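2,5-dihydroxypyridine 5,6-dioxygenase (Pseudomonas putida KT2440, PDB 7CUP) catalyses the iron(II)-dependent ring cleavage of 2,5-dihydroxypyridine by molecular oxygen between carbons 5 and 6, giving N-formylmaleamate in aerobic nicotinate degradation. Local coordinates at residues L143-L148 / I266-Q271; L155-K160 / G297-S302; G213-I216 / N221-R224; N325-L330 / V335-D340. All blocks are in the same frame, centred on the assembly; numbering follows the deposited sequence.

Contact 1 (L143-L148 / I266-Q271); sequences LAAETL and IGWGLQ
The indole of Trp268 is approached obliquely by the methyl group of Ala145: CZ2, on the six-membered ring, lies 3.9 Å from Ala145 CB. Other parts of the same indole rest on Leu330, Val335 and Val336 of a second sheet and on Leu195 of the adjacent strand, while Trp268 CB packs on Ile328, so the residue is wedged among aliphatic side chains. Its CG sits between the backbone N and the carbonyl carbon (chi1 70°), a crowded position that swings the six-membered ring over toward the helix. Leu270 comes from a second direction. Its CG is anti to the carbonyl carbon (chi1 -74°), which sends the branch toward the helix and brings CD1 within 3.5 Å of Ala145 CB, tighter than a usual carbon contact. One methyl thus meets both partners. The contact joins helix 136-151 to the end of strand 263-269, which runs between strands 194-197 and 299-303. Polar links flank this buried apolar patch: Leu270 O accepts from Arg141 NH2, and Gln271 NE2 donates to Asp138 OD2, both partners lying on the same helix.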
loop_
_atom_site.group_PDB
_atom_site.type_symbol
_atom_site.label_atom_id
_atom_site.label_comp_id
_atom_site.label_asym_id
_atom_site.label_seq_id
_atom_site.Cartn_x
_atom_site.Cartn_y
_atom_site.Cartn_z
ATOM N N LEU A 143 -0.098 43.838 0.454
ATOM C CA LEU A 143 0.987 44.811 0.754
ATOM C C LEU A 143 0.407 46.237 0.808
ATOM O O LEU A 143 0.863 47.006 1.676
ATOM C CB LEU A 143 2.056 44.729 -0.329
ATOM C CG LEU A 143 2.900 43.465 -0.363
ATOM C CD1 LEU A 143 4.164 43.746 -1.158
ATOM C CD2 LEU A 143 3.224 42.951 1.035
ATOM N N ALA A 144 -0.539 46.579 -0.081
ATOM C CA ALA A 144 -1.278 47.867 -0.046
ATOM C C ALA A 144 -1.987 48.018 1.312
ATOM O O ALA A 144 -1.911 49.107 1.942
ATOM C CB ALA A 144 -2.237 47.957 -1.201
ATOM N N ALA A 145 -2.622 46.961 1.814
ATOM C CA ALA A 145 -3.273 46.989 3.147
ATOM C C ALA A 145 -2.199 47.163 4.213
ATOM O O ALA A 145 -2.440 47.901 5.192
ATOM C CB ALA A 145 -4.079 45.739 3.404
ATOM N N GLU A 146 -1.067 46.493 4.034
ATOM C CA GLU A 146 0.034 46.497 5.022
ATOM C C GLU A 146 0.556 47.929 5.200
ATOM O O GLU A 146 0.865 48.273 6.351
ATOM C CB GLU A 146 1.163 45.555 4.609
ATOM C CG GLU A 146 2.313 45.490 5.622
ATOM C CD GLU A 146 3.575 44.806 5.113
ATOM O OE1 GLU A 146 3.744 44.744 3.880
ATOM O OE2 GLU A 146 4.383 44.326 5.943
ATOM N N THR A 147 0.672 48.720 4.131
ATOM C CA THR A 147 1.283 50.086 4.188
ATOM C C THR A 147 0.424 50.973 5.120
ATOM O O THR A 147 1.021 51.718 5.935
ATOM C CB THR A 147 1.548 50.681 2.792
ATOM O OG1 THR A 147 0.313 50.900 2.116
ATOM C CG2 THR A 147 2.429 49.831 1.901
ATOM N N LEU A 148 -0.909 50.847 5.064
ATOM C CA LEU A 148 -1.863 51.488 6.010
ATOM C C LEU A 148 -1.673 50.926 7.416
ATOM O O LEU A 148 -1.486 51.706 8.354
ATOM C CB LEU A 148 -3.305 51.256 5.543
ATOM C CG LEU A 148 -3.915 52.358 4.687
ATOM C CD1 LEU A 148 -5.309 51.973 4.227
ATOM C CD2 LEU A 148 -3.978 53.678 5.451
ATOM N N ILE A 266 -4.782 40.452 15.524
ATOM C CA ILE A 266 -6.029 41.170 15.162
ATOM C C ILE A 266 -5.782 41.664 13.755
ATOM O O ILE A 266 -4.660 42.099 13.498
ATOM C CB ILE A 266 -6.310 42.297 16.183
ATOM C CG1 ILE A 266 -5.095 43.196 16.400
ATOM C CG2 ILE A 266 -6.765 41.717 17.504
ATOM C CD1 ILE A 266 -5.404 44.445 17.206
ATOM N N GLY A 267 -6.730 41.510 12.852
ATOM C CA GLY A 267 -6.472 41.863 11.453
ATOM C C GLY A 267 -7.713 41.680 10.625
ATOM O O GLY A 267 -8.788 41.517 11.205
ATOM N N TRP A 268 -7.579 41.695 9.309
ATOM C CA TRP A 268 -8.749 41.539 8.419
ATOM C C TRP A 268 -8.366 40.748 7.169
ATOM O O TRP A 268 -7.172 40.640 6.869
ATOM C CB TRP A 268 -9.398 42.902 8.135
ATOM C CG TRP A 268 -8.638 43.859 7.273
ATOM C CD1 TRP A 268 -8.823 44.062 5.941
ATOM C CD2 TRP A 268 -7.606 44.779 7.673
ATOM N NE1 TRP A 268 -7.954 45.012 5.478
ATOM C CE2 TRP A 268 -7.215 45.488 6.520
ATOM C CE3 TRP A 268 -6.989 45.081 8.887
ATOM C CZ2 TRP A 268 -6.243 46.488 6.540
ATOM C CZ3 TRP A 268 -6.000 46.042 8.906
ATOM C CH2 TRP A 268 -5.641 46.739 7.749
ATOM N N GLY A 269 -9.380 40.188 6.520
ATOM C CA GLY A 269 -9.237 39.229 5.425
ATOM C C GLY A 269 -9.320 39.926 4.109
ATOM O O GLY A 269 -10.146 40.859 4.003
ATOM N N LEU A 270 -8.513 39.488 3.146
ATOM C CA LEU A 270 -8.415 40.106 1.799
ATOM C C LEU A 270 -8.518 39.031 0.725
ATOM O O LEU A 270 -8.107 39.309 -0.419
ATOM C CB LEU A 270 -7.096 40.881 1.718
ATOM C CG LEU A 270 -7.081 42.207 2.495
ATOM C CD1 LEU A 270 -5.689 42.811 2.533
ATOM C CD2 LEU A 270 -8.071 43.206 1.918
ATOM N N GLN A 271 -9.098 37.873 1.048
ATOM C CA GLN A 271 -9.180 36.723 0.099
ATOM C C GLN A 271 -10.621 36.498 -0.378
ATOM O O GLN A 271 -11.404 35.771 0.229
ATOM C CB GLN A 271 -8.580 35.465 0.752
ATOM C CG GLN A 271 -8.439 34.284 -0.193
ATOM C CD GLN A 271 -7.859 34.652 -1.535
ATOM O OE1 GLN A 271 -8.576 34.964 -2.482
ATOM N NE2 GLN A 271 -6.543 34.546 -1.628
#

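Contact 2 (L155-K160 / G297-S302); sequences LHVRSK and GNFLFS. With FE (Fe (III) ion), chain G.
Two antiparallel sheets pack face to face here, strand 154-158 of one meeting strand 299-303 of the other through a small apolar cluster, with no hydrogen bond across it. Val157 presents CG2 to the face of the Phe299 ring, a CH-pi contact with the methyl 3.5 Å from the centroid and only 9° off the ring normal. That methyl touches all six ring carbons and sits almost centrally. Leu155 comes in obliquely, its CD2 4.0 Å from Phe299 CE1. With CG anti to the backbone N (chi1 174°), Phe299 extends its ring away from its own strand into the interface between the sheets, where Ile266, Leu323 and Ile328 also touch it. A serine in place of Phe299 would probably open a gap beneath Val157 CG2 and Leu155 CD2 and set a hydroxyl among apolar groups. Three residues along the same strand lies the catalytic metal site, where His265, His318 and Asp320 form a two-histidine, one-carboxylate arrangement familiar from non-heme iron enzymes. Ser302 joins them: its OG, hydrogen-bonded to Leu319 O, binds the iron at 2.3 Å, and two waters at 2.4 and 2.3 Å from the metal complete six ligands.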
loop_
_atom_site.group_PDB
_atom_site.type_symbol
_atom_site.label_atom_id
_atom_site.label_comp_id
_atom_site.label_asym_id
_atom_site.label_seq_id
_atom_site.Cartn_x
_atom_site.Cartn_y
_atom_site.Cartn_z
ATOM N N LEU A 155 -6.307 50.246 16.285
ATOM C CA LEU A 155 -7.348 49.543 15.490
ATOM C C LEU A 155 -8.652 49.550 16.294
ATOM O O LEU A 155 -8.584 49.349 17.527
ATOM C CB LEU A 155 -6.869 48.123 15.154
ATOM C CG LEU A 155 -7.867 47.240 14.399
ATOM C CD1 LEU A 155 -7.141 46.193 13.568
ATOM C CD2 LEU A 155 -8.840 46.568 15.355
ATOM N N HIS A 156 -9.795 49.768 15.630
ATOM C CA HIS A 156 -11.119 49.763 16.313
ATOM C C HIS A 156 -12.140 48.909 15.554
ATOM O O HIS A 156 -12.283 49.062 14.310
ATOM C CB HIS A 156 -11.642 51.200 16.581
ATOM C CG HIS A 156 -12.585 51.250 17.745
ATOM N ND1 HIS A 156 -12.170 51.604 19.029
ATOM C CD2 HIS A 156 -13.891 50.905 17.853
ATOM C CE1 HIS A 156 -13.189 51.508 19.868
ATOM N NE2 HIS A 156 -14.263 51.080 19.168
ATOM N N VAL A 157 -12.912 48.103 16.283
ATOM C CA VAL A 157 -13.978 47.284 15.646
ATOM C C VAL A 157 -15.334 47.621 16.260
ATOM O O VAL A 157 -15.437 47.642 17.505
ATOM C CB VAL A 157 -13.671 45.789 15.751
ATOM C CG1 VAL A 157 -14.814 44.950 15.197
ATOM C CG2 VAL A 157 -12.368 45.474 15.031
ATOM N N ARG A 158 -16.318 47.802 15.389
ATOM C CA ARG A 158 -17.755 47.945 15.749
ATOM C C ARG A 158 -18.604 47.011 14.870
ATOM O O ARG A 158 -18.336 46.878 13.665
ATOM C CB ARG A 158 -18.178 49.418 15.595
ATOM C CG ARG A 158 -17.462 50.386 16.537
ATOM C CD ARG A 158 -18.119 51.757 16.702
ATOM N NE ARG A 158 -17.646 52.751 15.737
ATOM C CZ ARG A 158 -16.582 53.553 15.889
ATOM N NH1 ARG A 158 -16.260 54.423 14.938
ATOM N NH2 ARG A 158 -15.838 53.488 16.981
ATOM N N SER A 159 -19.657 46.438 15.430
ATOM C CA SER A 159 -20.720 45.771 14.649
ATOM C C SER A 159 -22.087 46.096 15.264
ATOM O O SER A 159 -22.134 46.356 16.486
ATOM C CB SER A 159 -20.485 44.287 14.652
ATOM O OG SER A 159 -20.752 43.736 15.937
ATOM N N LYS A 160 -23.159 45.961 14.480
ATOM C CA LYS A 160 -24.576 45.985 14.955
ATOM C C LYS A 160 -24.792 44.956 16.070
ATOM O O LYS A 160 -25.564 45.237 16.974
ATOM C CB LYS A 160 -25.560 45.708 13.811
ATOM C CG LYS A 160 -25.816 46.902 12.898
ATOM C CD LYS A 160 -26.766 46.605 11.735
ATOM C CE LYS A 160 -26.710 47.649 10.638
ATOM N NZ LYS A 160 -25.332 47.792 10.109
ATOM N N GLY A 297 -12.957 40.757 4.062
ATOM C CA GLY A 297 -13.749 41.667 4.919
ATOM C C GLY A 297 -14.059 41.108 6.299
ATOM O O GLY A 297 -14.764 41.773 7.056
ATOM N N ASN A 298 -13.519 39.953 6.675
ATOM C CA ASN A 298 -13.690 39.446 8.055
ATOM C C ASN A 298 -12.845 40.337 8.980
ATOM O O ASN A 298 -11.934 41.034 8.505
ATOM C CB ASN A 298 -13.407 37.925 8.150
ATOM C CG ASN A 298 -11.941 37.513 8.144
ATOM O OD1 ASN A 298 -11.041 38.337 8.308
ATOM N ND2 ASN A 298 -11.679 36.220 7.983
ATOM N N PHE A 299 -13.158 40.318 10.266
ATOM C CA PHE A 299 -12.233 40.704 11.354
ATOM C C PHE A 299 -11.807 39.408 12.033
ATOM O O PHE A 299 -12.678 38.645 12.471
ATOM C CB PHE A 299 -12.884 41.647 12.364
ATOM C CG PHE A 299 -12.007 41.928 13.549
ATOM C CD1 PHE A 299 -10.816 42.608 13.392
ATOM C CD2 PHE A 299 -12.341 41.469 14.800
ATOM C CE1 PHE A 299 -9.982 42.837 14.478
ATOM C CE2 PHE A 299 -11.532 41.727 15.891
ATOM C CZ PHE A 299 -10.339 42.393 15.724
ATOM N N LEU A 300 -10.509 39.163 12.089
ATOM C CA LEU A 300 -9.951 37.937 12.691
ATOM C C LEU A 300 -9.161 38.357 13.906
ATOM O O LEU A 300 -8.177 39.101 13.738
ATOM C CB LEU A 300 -9.045 37.229 11.680
ATOM C CG LEU A 300 -8.401 35.940 12.180
ATOM C CD1 LEU A 300 -9.460 34.888 12.511
ATOM C CD2 LEU A 300 -7.416 35.406 11.145
ATOM N N PHE A 301 -9.550 37.858 15.064
ATOM C CA PHE A 301 -8.699 37.959 16.263
ATOM C C PHE A 301 -8.369 36.559 16.752
ATOM O O PHE A 301 -9.038 35.591 16.361
ATOM C CB PHE A 301 -9.341 38.802 17.363
ATOM C CG PHE A 301 -10.585 38.249 17.992
ATOM C CD1 PHE A 301 -11.796 38.308 17.324
ATOM C CD2 PHE A 301 -10.547 37.699 19.263
ATOM C CE1 PHE A 301 -12.947 37.811 17.915
ATOM C CE2 PHE A 301 -11.703 37.211 19.852
ATOM C CZ PHE A 301 -12.897 37.273 19.176
ATOM N N SER A 302 -7.373 36.511 17.621
ATOM C CA SER A 302 -6.826 35.267 18.177
ATOM C C SER A 302 -6.612 35.434 19.685
ATOM O O SER A 302 -6.607 36.594 20.172
ATOM C CB SER A 302 -5.561 34.896 17.444
ATOM O OG SER A 302 -5.030 33.708 18.005
HETATM FE FE FE G . -4.083 32.928 16.058
HETATM O O HOH W 1 -2.142 32.996 17.382
HETATM O O HOH W 2 -3.274 31.836 14.184
#

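Contact 3 (G213-I216 / N221-R224); sequences GDII and NYCR
Cys223, Tyr222 and Gly213 bury the most surface where segment 221-224 folds back against 213-216. Cys223 is gripped through its backbone. Its N donates to Asp214 O at 2.9 Å in a nearly straight bond (174° at the hydrogen), and its O accepts from Gly213 N at 2.8 Å, the donor lying in the carbonyl plane. Because Gly213 N, not Asp214 N, supplies that second bond, the ladder is irregular here. Gly213 has a positive phi (95°), at which a side chain would collide with the carbonyl oxygen of the residue before. Its own O comes to the edge of the Tyr222 ring, in plane, 3.4 Å from CD1, and accepts a hydrogen bond from Trp276 NE1. The side chains of Tyr222 and Ile215 run side by side. Ile215 CG1 is anti to the carbonyl carbon (chi1 -61°), which with an extended chi2 carries CD1 obliquely to Tyr222 CE1 at 3.6 Å. Ile215 CA lies 3.5 Å from Asn221 O, a weak CA-H...O contact to a buried oxygen with no hydrogen-bond partner in the model. The phenol OH pairs with Trp276 O, while the ring meets Tyr247 of a neighbouring subunit edge-to-face and Arg224 forms salt bridges there. The whole is a short, weakly bonded beta hairpin between a subunit interface and the iron ligand Asp320, with Ile215 and Tyr222 its antiparallel non-hydrogen-bonded pair.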
loop_
_atom_site.group_PDB
_atom_site.type_symbol
_atom_site.label_atom_id
_atom_site.label_comp_id
_atom_site.label_asym_id
_atom_site.label_seq_id
_atom_site.Cartn_x
_atom_site.Cartn_y
_atom_site.Cartn_z
ATOM N N GLY A 213 -23.743 32.846 13.354
ATOM C CA GLY A 213 -23.023 32.697 12.075
ATOM C C GLY A 213 -21.529 32.941 12.203
ATOM O O GLY A 213 -20.799 32.575 11.266
ATOM N N ASP A 214 -21.050 33.540 13.293
ATOM C CA ASP A 214 -19.595 33.767 13.431
ATOM C C ASP A 214 -18.946 32.450 13.837
ATOM O O ASP A 214 -19.668 31.515 14.189
ATOM C CB ASP A 214 -19.290 34.946 14.346
ATOM C CG ASP A 214 -19.584 36.278 13.674
ATOM O OD1 ASP A 214 -19.516 36.321 12.431
ATOM O OD2 ASP A 214 -19.870 37.265 14.397
ATOM N N ILE A 215 -17.621 32.376 13.781
ATOM C CA ILE A 215 -16.912 31.063 13.811
ATOM C C ILE A 215 -15.872 31.053 14.932
ATOM O O ILE A 215 -15.178 32.068 15.126
ATOM C CB ILE A 215 -16.303 30.781 12.420
ATOM C CG1 ILE A 215 -17.407 30.715 11.364
ATOM C CG2 ILE A 215 -15.450 29.520 12.431
ATOM C CD1 ILE A 215 -16.920 30.415 9.959
ATOM N N ILE A 216 -15.713 29.906 15.579
ATOM C CA ILE A 216 -14.529 29.626 16.427
ATOM C C ILE A 216 -13.712 28.490 15.810
ATOM O O ILE A 216 -14.294 27.440 15.547
ATOM C CB ILE A 216 -14.916 29.332 17.877
ATOM C CG1 ILE A 216 -15.799 30.442 18.443
ATOM C CG2 ILE A 216 -13.641 29.141 18.669
ATOM C CD1 ILE A 216 -16.382 30.113 19.760
ATOM N N ASN A 221 -17.405 25.538 14.224
ATOM C CA ASN A 221 -18.879 25.653 14.359
ATOM C C ASN A 221 -19.254 27.057 13.950
ATOM O O ASN A 221 -18.474 27.959 14.225
ATOM C CB ASN A 221 -19.374 25.434 15.791
ATOM C CG ASN A 221 -19.204 23.999 16.243
ATOM O OD1 ASN A 221 -18.933 23.718 17.424
ATOM N ND2 ASN A 221 -19.374 23.088 15.297
ATOM N N TYR A 222 -20.381 27.204 13.287
ATOM C CA TYR A 222 -21.101 28.493 13.184
ATOM C C TYR A 222 -21.895 28.673 14.481
ATOM O O TYR A 222 -22.694 27.788 14.806
ATOM C CB TYR A 222 -22.009 28.494 11.959
ATOM C CG TYR A 222 -21.292 28.346 10.646
ATOM C CD1 TYR A 222 -20.751 29.439 9.999
ATOM C CD2 TYR A 222 -21.228 27.125 9.997
ATOM C CE1 TYR A 222 -20.171 29.330 8.743
ATOM C CE2 TYR A 222 -20.630 26.992 8.754
ATOM C CZ TYR A 222 -20.082 28.095 8.122
ATOM O OH TYR A 222 -19.473 27.951 6.898
ATOM N N CYS A 223 -21.677 29.764 15.207
ATOM C CA CYS A 223 -22.449 30.073 16.444
ATOM C C CYS A 223 -23.945 30.108 16.106
ATOM O O CYS A 223 -24.311 30.749 15.114
ATOM C CB CYS A 223 -22.010 31.401 17.045
ATOM S SG CYS A 223 -20.327 31.310 17.692
ATOM N N ARG A 224 -24.778 29.446 16.892
ATOM C CA ARG A 224 -26.251 29.503 16.704
ATOM C C ARG A 224 -26.853 30.471 17.729
ATOM O O ARG A 224 -28.002 30.849 17.554
ATOM C CB ARG A 224 -26.815 28.076 16.729
ATOM C CG ARG A 224 -26.324 27.207 15.577
ATOM C CD ARG A 224 -26.555 27.880 14.235
ATOM N NE ARG A 224 -27.982 28.180 13.988
ATOM C CZ ARG A 224 -28.801 27.440 13.238
ATOM N NH1 ARG A 224 -28.361 26.352 12.628
ATOM N NH2 ARG A 224 -30.057 27.811 13.060
#

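Contact 4 (N325-L330 / V335-D340); sequences NCDIYL and VVLAGD
Ile328 faces both Val335 and Val336, the mark of a classic beta bulge, within the hairpin of strands 327-330 and 333-337. Ile328 and Val336 lie side by side, pointing the same way, with CD1 pressed to CG2 at a tight 3.5 Å, while Val335 crosses Ile328 and puts its CG2 3.9 Å from Ile328 CG2. Leu330 meets Val335 at about a right angle, CD1 to CG1 at 3.7 Å. Tyr329 and Leu337 are likewise crossed, with Tyr329 OH 3.8 Å from Leu337 CD2. These four apolar residues, Ile328, Leu330, Val335 and Val336, all bear on Trp268 of the other sheet. In the backbone, Ile328 O takes two donors, Val335 N at 2.7 Å and Val336 N at 3.3 Å, the latter on a lone pair in the carbonyl plane. Asp327 has CG beside its backbone N (chi1 -60°), which brings OD1 over to Ala338 N, modelled as a rather short hydrogen bond. Replacing Asp327 with an alanine is likely to leave Ala338 N without this acceptor and the turn less firmly held. Leu337 to Asp340 form a type I' turn. At its Gly339, phi is positive and any CB would clash with Asn325 N. Gly339 N donates to Cys326 O at 2.8 Å, tilted 32° from the carbonyl plane.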
loop_
_atom_site.group_PDB
_atom_site.type_symbol
_atom_site.label_atom_id
_atom_site.label_comp_id
_atom_site.label_asym_id
_atom_site.label_seq_id
_atom_site.Cartn_x
_atom_site.Cartn_y
_atom_site.Cartn_z
ATOM N N ASN A 325 -19.559 41.235 9.058
ATOM C CA ASN A 325 -20.464 42.419 9.117
ATOM C C ASN A 325 -19.851 43.531 9.958
ATOM O O ASN A 325 -20.609 44.409 10.375
ATOM C CB ASN A 325 -21.820 42.090 9.743
ATOM C CG ASN A 325 -22.513 40.967 9.014
ATOM O OD1 ASN A 325 -22.322 40.836 7.815
ATOM N ND2 ASN A 325 -23.284 40.150 9.729
ATOM N N CYS A 326 -18.529 43.515 10.146
ATOM C CA CYS A 326 -17.830 44.396 11.104
ATOM C C CYS A 326 -17.408 45.662 10.367
ATOM O O CYS A 326 -17.177 45.601 9.136
ATOM C CB CYS A 326 -16.619 43.736 11.757
ATOM S SG CYS A 326 -17.024 42.617 13.125
ATOM N N ASP A 327 -17.382 46.768 11.103
ATOM C CA ASP A 327 -16.696 48.012 10.701
ATOM C C ASP A 327 -15.331 47.976 11.378
ATOM O O ASP A 327 -15.277 47.758 12.603
ATOM C CB ASP A 327 -17.526 49.245 11.075
ATOM C CG ASP A 327 -18.907 49.321 10.444
ATOM O OD1 ASP A 327 -19.130 48.719 9.377
ATOM O OD2 ASP A 327 -19.753 49.992 11.037
ATOM N N ILE A 328 -14.268 48.152 10.599
ATOM C CA ILE A 328 -12.874 48.121 11.125
ATOM C C ILE A 328 -12.213 49.453 10.785
ATOM O O ILE A 328 -12.189 49.826 9.559
ATOM C CB ILE A 328 -12.060 46.946 10.551
ATOM C CG1 ILE A 328 -12.826 45.621 10.601
ATOM C CG2 ILE A 328 -10.725 46.866 11.273
ATOM C CD1 ILE A 328 -12.130 44.494 9.859
ATOM N N TYR A 329 -11.647 50.091 11.812
ATOM C CA TYR A 329 -10.947 51.399 11.704
ATOM C C TYR A 329 -9.489 51.278 12.129
ATOM O O TYR A 329 -9.173 50.620 13.167
ATOM C CB TYR A 329 -11.621 52.463 12.574
ATOM C CG TYR A 329 -13.053 52.694 12.208
ATOM C CD1 TYR A 329 -14.066 51.974 12.821
ATOM C CD2 TYR A 329 -13.392 53.604 11.230
ATOM C CE1 TYR A 329 -15.391 52.167 12.475
ATOM C CE2 TYR A 329 -14.712 53.810 10.873
ATOM C CZ TYR A 329 -15.708 53.087 11.496
ATOM O OH TYR A 329 -17.001 53.277 11.131
ATOM N N LEU A 330 -8.647 51.954 11.347
ATOM C CA LEU A 330 -7.251 52.310 11.687
ATOM C C LEU A 330 -7.229 53.800 12.049
ATOM O O LEU A 330 -7.552 54.636 11.172
ATOM C CB LEU A 330 -6.367 52.016 10.475
ATOM C CG LEU A 330 -6.286 50.542 10.089
ATOM C CD1 LEU A 330 -5.291 50.344 8.955
ATOM C CD2 LEU A 330 -5.928 49.686 11.308
ATOM N N VAL A 335 -11.207 50.709 7.160
ATOM C CA VAL A 335 -10.631 49.803 6.118
ATOM C C VAL A 335 -11.718 48.810 5.689
ATOM O O VAL A 335 -11.736 48.402 4.504
ATOM C CB VAL A 335 -9.337 49.108 6.592
ATOM C CG1 VAL A 335 -8.151 50.067 6.566
ATOM C CG2 VAL A 335 -9.471 48.462 7.964
ATOM N N VAL A 336 -12.619 48.474 6.611
ATOM C CA VAL A 336 -13.816 47.630 6.348
ATOM C C VAL A 336 -15.047 48.343 6.929
ATOM O O VAL A 336 -14.963 48.834 8.063
ATOM C CB VAL A 336 -13.621 46.230 6.963
ATOM C CG1 VAL A 336 -14.731 45.263 6.595
ATOM C CG2 VAL A 336 -12.266 45.645 6.580
ATOM N N LEU A 337 -16.143 48.354 6.179
ATOM C CA LEU A 337 -17.495 48.785 6.636
ATOM C C LEU A 337 -18.497 47.671 6.340
ATOM O O LEU A 337 -18.594 47.308 5.158
ATOM C CB LEU A 337 -17.911 50.048 5.867
ATOM C CG LEU A 337 -17.136 51.316 6.203
ATOM C CD1 LEU A 337 -17.597 52.466 5.315
ATOM C CD2 LEU A 337 -17.274 51.655 7.674
ATOM N N ALA A 338 -19.249 47.224 7.357
ATOM C CA ALA A 338 -20.305 46.185 7.256
ATOM C C ALA A 338 -19.742 44.941 6.551
ATOM O O ALA A 338 -20.416 44.398 5.677
ATOM C CB ALA A 338 -21.500 46.737 6.513
ATOM N N GLY A 339 -18.519 44.541 6.908
ATOM C CA GLY A 339 -17.840 43.352 6.367
ATOM C C GLY A 339 -17.378 43.547 4.932
ATOM O O GLY A 339 -16.977 42.543 4.333
ATOM N N ASP A 340 -17.406 44.776 4.388
ATOM C CA ASP A 340 -16.845 45.061 3.037
ATOM C C ASP A 340 -15.567 45.907 3.127
ATOM O O ASP A 340 -15.540 46.900 3.886
ATOM C CB ASP A 340 -17.826 45.734 2.083
ATOM C CG ASP A 340 -17.272 45.727 0.668
ATOM O OD1 ASP A 340 -16.182 45.148 0.467
ATOM O OD2 ASP A 340 -17.903 46.309 -0.218
#

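In the fold
From the N terminus the chain first passes through four of the five strands of the parallel sheet, then reaches helix 136-151, where contact 1 opens, and strand 154-158, where contact 2 opens. Contact 3 is a local hairpin nested inside both loops. Contact 1 then closes at strand 263-269 and contact 2 at strand 299-303, so the two cross along the chain. Contact 4, a second local hairpin, follows in series and packs on Trp268 of contact 1, joining the two antiparallel sheets. Contacts 1 and 2 share neighbouring strands of one sheet, Gly267 O meeting Leu300 N; contacts 2 and 4 share the other, Arg158 O meeting Asp327 N. Contact 3 touches none of the others.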